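Local coordinates for beta-phosphoglucomutase (Bacteroides vulgatus, PDB 3DV9), which probably interconverts beta-glucose 1-phosphate and glucose 6-phosphate, as a magnesium-dependent phosphomutase of the haloacid dehalogenase superfamily, at residues L27-G32 with Y163-P168; E169-A174 with V187-P192. All blocks are in the same frame, centred on the assembly; numbering follows the deposited sequence.

Contact 1 (L27-G32 with Y163-P168); sequences LFDMDG and YGKPNP. With MG (magnesium ion), chain B; PO4 (phosphate ion), chain C.
Asp29 and Lys165 meet through a single salt bridge, OD1 of Asp29 lying 2.7 Å from NZ of Lys165, and this pair is the whole of the contact between 27-32 and 163-168. The sequence Asp29-Met30-Asp31 at the end of a central parallel strand fits the first signature motif of the haloacid dehalogenase fold, and the lysine is consistent with the third. Leu27 and Phe28 belong to the strand, with backbone bonds to 185-189 and 126-130 respectively. Asp29 then turns its side chain toward the lysine: CG stands anti to the backbone N (chi1 179°), which sends the carboxylate past the strand end and splits its oxygens between two partners. While OD1 takes the ammonium group, OD2 of Asp29 ligates magnesium at 2.2 Å. In this family the first aspartate of the motif is the nucleophile, a role Asp29 probably shares. Beyond Met30, present as selenomethionine, Asp31 adds its carbonyl O to the magnesium at 2.3 Å; Glu65 and Asn190 supply further ligands. A phosphate ion, probably from the crystallisation liquor, is doubtful as modelled, since it overlaps a magnesium-bound water and lies too near OD1 of Asp29. With that caveat, backbone N of Asp31 is placed to donate to phosphate O1 (3.0 Å, 159° at the hydrogen), consistent with a phosphate pocket. From across this pocket Lys165 reaches in with a chain extended beyond CG, its backbone set in a loop with a cis peptide before Pro166, and its NZ also donates to the carbonyl O of Val130.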
ATOM      1  N   LEU A  27       0.822   9.083   3.078  1.00 18.00           N
ATOM      2  CA  LEU A  27       1.408   7.770   3.333  1.00 18.17           C
ATOM      3  C   LEU A  27       1.164   6.902   2.134  1.00 18.11           C
ATOM      4  O   LEU A  27       0.026   6.510   1.870  1.00 18.35           O
ATOM      5  CB  LEU A  27       0.743   7.112   4.569  1.00 18.18           C
ATOM      6  CG  LEU A  27       1.243   7.598   5.925  1.00 22.29           C
ATOM      7  CD1 LEU A  27       1.762   9.003   5.985  1.00 20.26           C
ATOM      8  CD2 LEU A  27       0.233   7.254   7.067  1.00 19.63           C
ATOM      9  N   PHE A  28       2.226   6.613   1.381  1.00 15.93           N
ATOM     10  CA  PHE A  28       2.108   5.818   0.142  1.00 17.20           C
ATOM     11  C   PHE A  28       2.451   4.370   0.326  1.00 17.30           C
ATOM     12  O   PHE A  28       3.572   4.004   0.757  1.00 16.71           O
ATOM     13  CB  PHE A  28       3.055   6.356  -0.919  1.00 17.56           C
ATOM     14  CG  PHE A  28       2.635   7.651  -1.502  1.00 18.72           C
ATOM     15  CD1 PHE A  28       1.923   7.660  -2.712  1.00 19.68           C
ATOM     16  CD2 PHE A  28       2.945   8.855  -0.876  1.00 17.97           C
ATOM     17  CE1 PHE A  28       1.513   8.872  -3.302  1.00 20.02           C
ATOM     18  CE2 PHE A  28       2.529  10.090  -1.445  1.00 18.14           C
ATOM     19  CZ  PHE A  28       1.837  10.093  -2.662  1.00 16.46           C
ATOM     20  N   ASP A  29       1.528   3.508  -0.090  1.00 17.79           N
ATOM     21  CA  ASP A  29       1.959   2.156  -0.327  1.00 18.01           C
ATOM     22  C   ASP A  29       3.074   2.101  -1.418  1.00 18.65           C
ATOM     23  O   ASP A  29       3.170   3.002  -2.274  1.00 17.75           O
ATOM     24  CB  ASP A  29       0.750   1.333  -0.763  1.00 18.86           C
ATOM     25  CG  ASP A  29       1.101  -0.066  -1.052  1.00 22.47           C
ATOM     26  OD1 ASP A  29       1.743  -0.690  -0.173  1.00 24.48           O
ATOM     27  OD2 ASP A  29       0.776  -0.524  -2.160  1.00 25.21           O
HETATM   28  N   MSE A  30       3.941   1.075  -1.393  1.00 17.82           N
HETATM   29  CA  MSE A  30       4.963   0.988  -2.450  1.00 18.38           C
HETATM   30  C   MSE A  30       4.566   0.190  -3.720  1.00 17.92           C
HETATM   31  O   MSE A  30       4.475   0.721  -4.822  1.00 19.12           O
HETATM   32  CB  MSE A  30       6.289   0.449  -1.900  1.00 17.79           C
HETATM   33  CG  MSE A  30       7.396   0.580  -2.959  1.00 17.45           C
HETATM   34 SE   MSE A  30       9.091  -0.026  -2.269  0.70 21.30          SE
HETATM   35  CE  MSE A  30       8.665  -1.946  -2.171  1.00 22.85           C
ATOM     36  N   ASP A  31       4.366  -1.106  -3.557  1.00 17.58           N
ATOM     37  CA  ASP A  31       4.089  -1.976  -4.711  1.00 17.71           C
ATOM     38  C   ASP A  31       2.726  -1.685  -5.326  1.00 17.71           C
ATOM     39  O   ASP A  31       1.709  -1.767  -4.654  1.00 18.16           O
ATOM     40  CB  ASP A  31       4.169  -3.434  -4.285  1.00 18.15           C
ATOM     41  CG  ASP A  31       5.565  -3.829  -3.845  1.00 20.01           C
ATOM     42  OD1 ASP A  31       6.529  -3.632  -4.598  1.00 19.85           O
ATOM     43  OD2 ASP A  31       5.678  -4.337  -2.715  1.00 22.57           O
ATOM     44  N   GLY A  32       2.717  -1.395  -6.639  1.00 16.67           N
ATOM     45  CA  GLY A  32       1.474  -1.061  -7.306  1.00 17.64           C
ATOM     46  C   GLY A  32       1.010   0.373  -7.107  1.00 19.45           C
ATOM     47  O   GLY A  32      -0.091   0.732  -7.536  1.00 20.39           O
ATOM     48  N   TYR A 163       3.049  -7.150  12.681  1.00 20.17           N
ATOM     49  CA  TYR A 163       1.868  -7.545  11.924  1.00 20.02           C
ATOM     50  C   TYR A 163       1.728  -6.665  10.698  1.00 18.96           C
ATOM     51  O   TYR A 163       1.895  -5.446  10.805  1.00 19.69           O
ATOM     52  CB  TYR A 163       0.615  -7.465  12.815  1.00 20.84           C
ATOM     53  CG  TYR A 163       0.675  -8.339  14.061  1.00 22.41           C
ATOM     54  CD1 TYR A 163       0.358  -9.699  13.997  1.00 23.56           C
ATOM     55  CD2 TYR A 163       1.039  -7.807  15.303  1.00 22.81           C
ATOM     56  CE1 TYR A 163       0.410 -10.515  15.137  1.00 23.96           C
ATOM     57  CE2 TYR A 163       1.092  -8.610  16.449  1.00 23.32           C
ATOM     58  CZ  TYR A 163       0.777  -9.968  16.364  1.00 23.09           C
ATOM     59  OH  TYR A 163       0.833 -10.778  17.496  1.00 23.42           O
ATOM     60  N   GLY A 164       1.462  -7.276   9.538  1.00 17.39           N
ATOM     61  CA  GLY A 164       1.247  -6.549   8.280  1.00 16.35           C
ATOM     62  C   GLY A 164      -0.210  -6.349   7.870  1.00 16.03           C
ATOM     63  O   GLY A 164      -1.134  -6.743   8.562  1.00 14.62           O
ATOM     64  N   LYS A 165      -0.413  -5.689   6.736  1.00 15.95           N
ATOM     65  CA  LYS A 165      -1.751  -5.545   6.179  1.00 15.69           C
ATOM     66  C   LYS A 165      -2.426  -6.930   6.170  1.00 16.39           C
ATOM     67  O   LYS A 165      -1.754  -7.919   5.875  1.00 16.10           O
ATOM     68  CB  LYS A 165      -1.621  -4.897   4.792  1.00 14.86           C
ATOM     69  CG  LYS A 165      -1.015  -3.463   4.869  1.00 13.09           C
ATOM     70  CD  LYS A 165      -0.324  -3.085   3.507  1.00 15.31           C
ATOM     71  CE  LYS A 165       0.573  -1.860   3.692  1.00 10.32           C
ATOM     72  NZ  LYS A 165       1.040  -1.256   2.394  1.00 10.61           N
ATOM     73  N   PRO A 166      -3.744  -7.011   6.520  1.00 17.93           N
ATOM     74  CA  PRO A 166      -4.655  -5.896   6.716  1.00 17.92           C
ATOM     75  C   PRO A 166      -4.674  -5.338   8.157  1.00 18.24           C
ATOM     76  O   PRO A 166      -5.502  -4.521   8.470  1.00 18.50           O
ATOM     77  CB  PRO A 166      -6.016  -6.525   6.395  1.00 19.27           C
ATOM     78  CG  PRO A 166      -5.882  -7.929   6.930  1.00 19.40           C
ATOM     79  CD  PRO A 166      -4.438  -8.315   6.686  1.00 19.19           C
ATOM     80  N   ASN A 167      -3.750  -5.782   9.005  1.00 19.34           N
ATOM     81  CA  ASN A 167      -3.631  -5.171  10.341  1.00 20.18           C
ATOM     82  C   ASN A 167      -3.276  -3.680  10.125  1.00 20.28           C
ATOM     83  O   ASN A 167      -2.484  -3.378   9.191  1.00 20.72           O
ATOM     84  CB  ASN A 167      -2.539  -5.876  11.139  1.00 20.56           C
ATOM     85  CG  ASN A 167      -2.564  -5.521  12.639  1.00 22.81           C
ATOM     86  OD1 ASN A 167      -2.379  -4.353  13.015  1.00 23.81           O
ATOM     87  ND2 ASN A 167      -2.731  -6.552  13.508  1.00 23.22           N
ATOM     88  N   PRO A 168      -3.888  -2.756  10.905  1.00 20.31           N
ATOM     89  CA  PRO A 168      -3.560  -1.326  10.758  1.00 19.91           C
ATOM     90  C   PRO A 168      -2.139  -0.971  11.207  1.00 19.67           C
ATOM     91  O   PRO A 168      -1.721   0.134  10.934  1.00 19.13           O
ATOM     92  CB  PRO A 168      -4.570  -0.626  11.677  1.00 20.31           C
ATOM     93  CG  PRO A 168      -4.961  -1.630  12.645  1.00 21.03           C
ATOM     94  CD  PRO A 168      -4.980  -2.940  11.886  1.00 20.64           C
TER
HETATM   95 MG    MG B 301       0.281  -2.428  -3.039  1.00 15.35          MG
HETATM   96  P   PO4 C 302       2.762  -3.429  -0.805  0.60 21.61           P
HETATM   97  O1  PO4 C 302       3.731  -2.265  -0.866  0.60 21.89           O
HETATM   98  O2  PO4 C 302       1.741  -3.343  -1.905  0.60 22.69           O
HETATM   99  O3  PO4 C 302       2.050  -3.464   0.551  0.60 23.70           O
HETATM  100  O4  PO4 C 302       3.483  -4.765  -0.925  0.60 19.22           O
HETATM  101  O   HOH W   1       1.323  -3.563  -1.604  0.40 22.55           O
HETATM  102  O   HOH W   2      -1.134  -2.735  -1.125  1.00 20.62           O

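Contact 2 (E169-A174 with V187-P192); sequences EPYLMA and VIENAP. With MG (magnesium ion), chain B.
Tyr171, projecting from the first turn of helix 169-178, reaches across to Val187 and Glu189 on strand 185-189, a helix-on-sheet contact within the Rossmann-like core of the haloacid dehalogenase fold. Val187 meets the ring over one face. Its CG1 sits 4.0 Å from the centroid of the Tyr171 ring, a CH-pi contact, and CG2 of Val187 lies over the rim on CD1 of Tyr171 at 3.7 Å. Ile188 points away from the helix and packs on Val26 and Phe28 of the adjacent strand. Glu189 returns to the helix side, but meets the ring at its edge: its chain bends at chi2 (-76°), which carries OE2 to the Tyr171 hydroxyl, and OH of Tyr171 donates to OE2 of Glu189 over a short 2.6 Å. The donor approaches OE2 on its anti side, 29° out of the carboxylate plane, and ring and carboxylate stand 77° apart. Lys165 is a second partner of the same oxygen. OE1 of Glu189 accepts on its anti lone pair from N of Asn190 (3.1 Å). A magnesium-bound water also donates to OE1. That oxygen stands 4.1 Å from the magnesium, which makes Glu189 a second-shell residue; Asn190 binds directly, OD1 to magnesium at 2.3 Å. A phenylalanine in place of Tyr171 would probably keep the packing on Val187 but leave OE2 of Glu189 with Lys165 and without its phenol donor. Bonds to both oxygens probably hold the carboxylate in its rotation, and through it the tyrosine hydroxyl is linked to a water bound to the magnesium.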
ATOM      1  N   GLU A 169      -1.419  -1.908  11.855  1.00 20.11           N
ATOM      2  CA  GLU A 169      -0.064  -1.651  12.409  1.00 20.02           C
ATOM      3  C   GLU A 169       0.901  -0.843  11.524  1.00 19.69           C
ATOM      4  O   GLU A 169       1.465   0.120  11.999  1.00 19.29           O
ATOM      5  CB  GLU A 169       0.602  -2.940  12.961  1.00 20.15           C
ATOM      6  CG  GLU A 169       1.940  -2.714  13.700  1.00 21.41           C
ATOM      7  CD  GLU A 169       1.773  -1.923  14.996  1.00 29.82           C
ATOM      8  OE1 GLU A 169       0.618  -1.695  15.431  1.00 31.00           O
ATOM      9  OE2 GLU A 169       2.801  -1.503  15.561  1.00 30.09           O
ATOM     10  N   PRO A 170       1.093  -1.231  10.251  1.00 19.70           N
ATOM     11  CA  PRO A 170       2.028  -0.471   9.401  1.00 19.03           C
ATOM     12  C   PRO A 170       1.676   1.039   9.334  1.00 19.34           C
ATOM     13  O   PRO A 170       2.580   1.923   9.366  1.00 20.03           O
ATOM     14  CB  PRO A 170       1.867  -1.144   8.011  1.00 19.62           C
ATOM     15  CG  PRO A 170       1.362  -2.468   8.282  1.00 20.01           C
ATOM     16  CD  PRO A 170       0.519  -2.394   9.524  1.00 19.96           C
ATOM     17  N   TYR A 171       0.393   1.343   9.161  1.00 19.57           N
ATOM     18  CA  TYR A 171      -0.056   2.738   9.078  1.00 19.89           C
ATOM     19  C   TYR A 171      -0.008   3.444  10.426  1.00 20.50           C
ATOM     20  O   TYR A 171       0.379   4.596  10.511  1.00 20.46           O
ATOM     21  CB  TYR A 171      -1.443   2.837   8.407  1.00 20.68           C
ATOM     22  CG  TYR A 171      -1.307   2.543   6.948  1.00 19.62           C
ATOM     23  CD1 TYR A 171      -0.555   3.386   6.121  1.00 20.89           C
ATOM     24  CD2 TYR A 171      -1.874   1.391   6.381  1.00 17.59           C
ATOM     25  CE1 TYR A 171      -0.366   3.093   4.764  1.00 20.19           C
ATOM     26  CE2 TYR A 171      -1.703   1.110   4.969  1.00 17.30           C
ATOM     27  CZ  TYR A 171      -0.943   1.968   4.210  1.00 18.68           C
ATOM     28  OH  TYR A 171      -0.721   1.732   2.887  1.00 18.72           O
ATOM     29  N   LEU A 172      -0.394   2.753  11.489  1.00 19.03           N
ATOM     30  CA  LEU A 172      -0.247   3.326  12.830  1.00 18.50           C
ATOM     31  C   LEU A 172       1.215   3.663  13.127  1.00 18.48           C
ATOM     32  O   LEU A 172       1.527   4.700  13.781  1.00 19.34           O
ATOM     33  CB  LEU A 172      -0.812   2.357  13.875  1.00 17.78           C
ATOM     34  CG  LEU A 172      -2.331   2.107  13.828  1.00 19.73           C
ATOM     35  CD1 LEU A 172      -2.738   0.907  14.705  1.00 21.52           C
ATOM     36  CD2 LEU A 172      -3.143   3.364  14.118  1.00 21.21           C
HETATM   37  N   MSE A 173       2.118   2.775  12.686  1.00 18.45           N
HETATM   38  CA  MSE A 173       3.574   2.970  12.923  1.00 17.29           C
HETATM   39  C   MSE A 173       4.037   4.182  12.114  1.00 18.48           C
HETATM   40  O   MSE A 173       4.870   4.982  12.584  1.00 17.88           O
HETATM   41  CB  MSE A 173       4.380   1.738  12.554  1.00 16.67           C
HETATM   42  CG  MSE A 173       5.921   1.902  12.692  1.00 18.26           C
HETATM   43 SE   MSE A 173       6.376   2.203  14.573  0.70 24.35          SE
HETATM   44  CE  MSE A 173       6.102   0.328  15.140  1.00 21.84           C
ATOM     45  N   ALA A 174       3.491   4.307  10.901  1.00 18.99           N
ATOM     46  CA  ALA A 174       3.771   5.500  10.073  1.00 19.71           C
ATOM     47  C   ALA A 174       3.366   6.791  10.810  1.00 19.90           C
ATOM     48  O   ALA A 174       4.150   7.717  10.858  1.00 19.31           O
ATOM     49  CB  ALA A 174       3.093   5.438   8.703  1.00 20.08           C
ATOM     50  N   VAL A 187      -3.900   7.968   3.241  1.00 17.52           N
ATOM     51  CA  VAL A 187      -3.284   6.706   2.836  1.00 16.73           C
ATOM     52  C   VAL A 187      -3.576   6.534   1.341  1.00 17.61           C
ATOM     53  O   VAL A 187      -4.704   6.717   0.905  1.00 17.68           O
ATOM     54  CB  VAL A 187      -3.851   5.508   3.635  1.00 16.60           C
ATOM     55  CG1 VAL A 187      -3.472   4.158   2.968  1.00 17.75           C
ATOM     56  CG2 VAL A 187      -3.374   5.564   5.104  1.00 18.00           C
ATOM     57  N   ILE A 188      -2.538   6.226   0.584  1.00 15.89           N
ATOM     58  CA  ILE A 188      -2.696   5.944  -0.880  1.00 17.25           C
ATOM     59  C   ILE A 188      -2.396   4.465  -1.092  1.00 17.21           C
ATOM     60  O   ILE A 188      -1.246   4.026  -0.985  1.00 17.19           O
ATOM     61  CB  ILE A 188      -1.754   6.819  -1.725  1.00 16.68           C
ATOM     62  CG1 ILE A 188      -1.799   8.295  -1.290  1.00 18.97           C
ATOM     63  CG2 ILE A 188      -2.089   6.641  -3.233  1.00 16.68           C
ATOM     64  CD1 ILE A 188      -3.226   8.895  -1.381  1.00 17.10           C
ATOM     65  N   GLU A 189      -3.450   3.704  -1.414  1.00 17.10           N
ATOM     66  CA  GLU A 189      -3.389   2.246  -1.476  1.00 17.05           C
ATOM     67  C   GLU A 189      -3.950   1.704  -2.794  1.00 17.19           C
ATOM     68  O   GLU A 189      -4.838   2.337  -3.398  1.00 18.05           O
ATOM     69  CB  GLU A 189      -4.144   1.654  -0.280  1.00 18.96           C
ATOM     70  CG  GLU A 189      -3.166   1.367   0.854  1.00 18.12           C
ATOM     71  CD  GLU A 189      -2.307   0.068   0.606  1.00 21.01           C
ATOM     72  OE1 GLU A 189      -2.382  -0.550  -0.503  1.00 19.57           O
ATOM     73  OE2 GLU A 189      -1.540  -0.324   1.521  1.00 22.51           O
ATOM     74  N   ASN A 190      -3.506   0.499  -3.187  1.00 17.41           N
ATOM     75  CA  ASN A 190      -4.030  -0.089  -4.450  1.00 17.08           C
ATOM     76  C   ASN A 190      -4.613  -1.493  -4.259  1.00 17.89           C
ATOM     77  O   ASN A 190      -5.088  -2.069  -5.232  1.00 18.43           O
ATOM     78  CB  ASN A 190      -2.919  -0.173  -5.511  1.00 16.89           C
ATOM     79  CG  ASN A 190      -1.844  -1.183  -5.122  1.00 18.85           C
ATOM     80  OD1 ASN A 190      -1.365  -1.169  -3.994  1.00 20.57           O
ATOM     81  ND2 ASN A 190      -1.547  -2.109  -5.999  1.00 20.35           N
ATOM     82  N   ALA A 191      -4.564  -2.030  -3.035  1.00 18.77           N
ATOM     83  CA  ALA A 191      -4.976  -3.422  -2.809  1.00 18.95           C
ATOM     84  C   ALA A 191      -6.022  -3.512  -1.689  1.00 18.11           C
ATOM     85  O   ALA A 191      -6.019  -2.686  -0.802  1.00 19.11           O
ATOM     86  CB  ALA A 191      -3.781  -4.253  -2.444  1.00 19.29           C
ATOM     87  N   PRO A 192      -6.904  -4.523  -1.746  1.00 19.20           N
ATOM     88  CA  PRO A 192      -7.974  -4.564  -0.760  1.00 18.83           C
ATOM     89  C   PRO A 192      -7.422  -4.659   0.663  1.00 18.64           C
ATOM     90  O   PRO A 192      -7.942  -4.014   1.555  1.00 19.30           O
ATOM     91  CB  PRO A 192      -8.757  -5.852  -1.110  1.00 19.35           C
ATOM     92  CG  PRO A 192      -7.868  -6.625  -1.989  1.00 21.25           C
ATOM     93  CD  PRO A 192      -7.039  -5.599  -2.739  1.00 19.39           C
TER
HETATM   94 MG    MG B 301       0.281  -2.428  -3.039  1.00 15.35          MG
HETATM   95  O   HOH W   2      -1.134  -2.735  -1.125  1.00 20.62           O
HETATM   96  O   HOH W   1       1.323  -3.563  -1.604  0.40 22.55           O

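Overall arrangement
Both contacts are buried near the middle of the chain, their centres about 4 Å apart, and both rest on one parallel sheet in which strands 25-29 and 185-189 are neighbours. The chain runs directly from the loop of contact 1 into the helix of contact 2. Their chemistry differs: contact 1 is a lone charge pair at a strand end beside the metal site, whereas contact 2 combines apolar packing on a ring with a hydrogen bond. A salt bridge, NZ of Lys165 to OE2 of Glu189 at 2.9 Å, couples the two, and magnesium draws ligands from 27-32 and 187-192 alike.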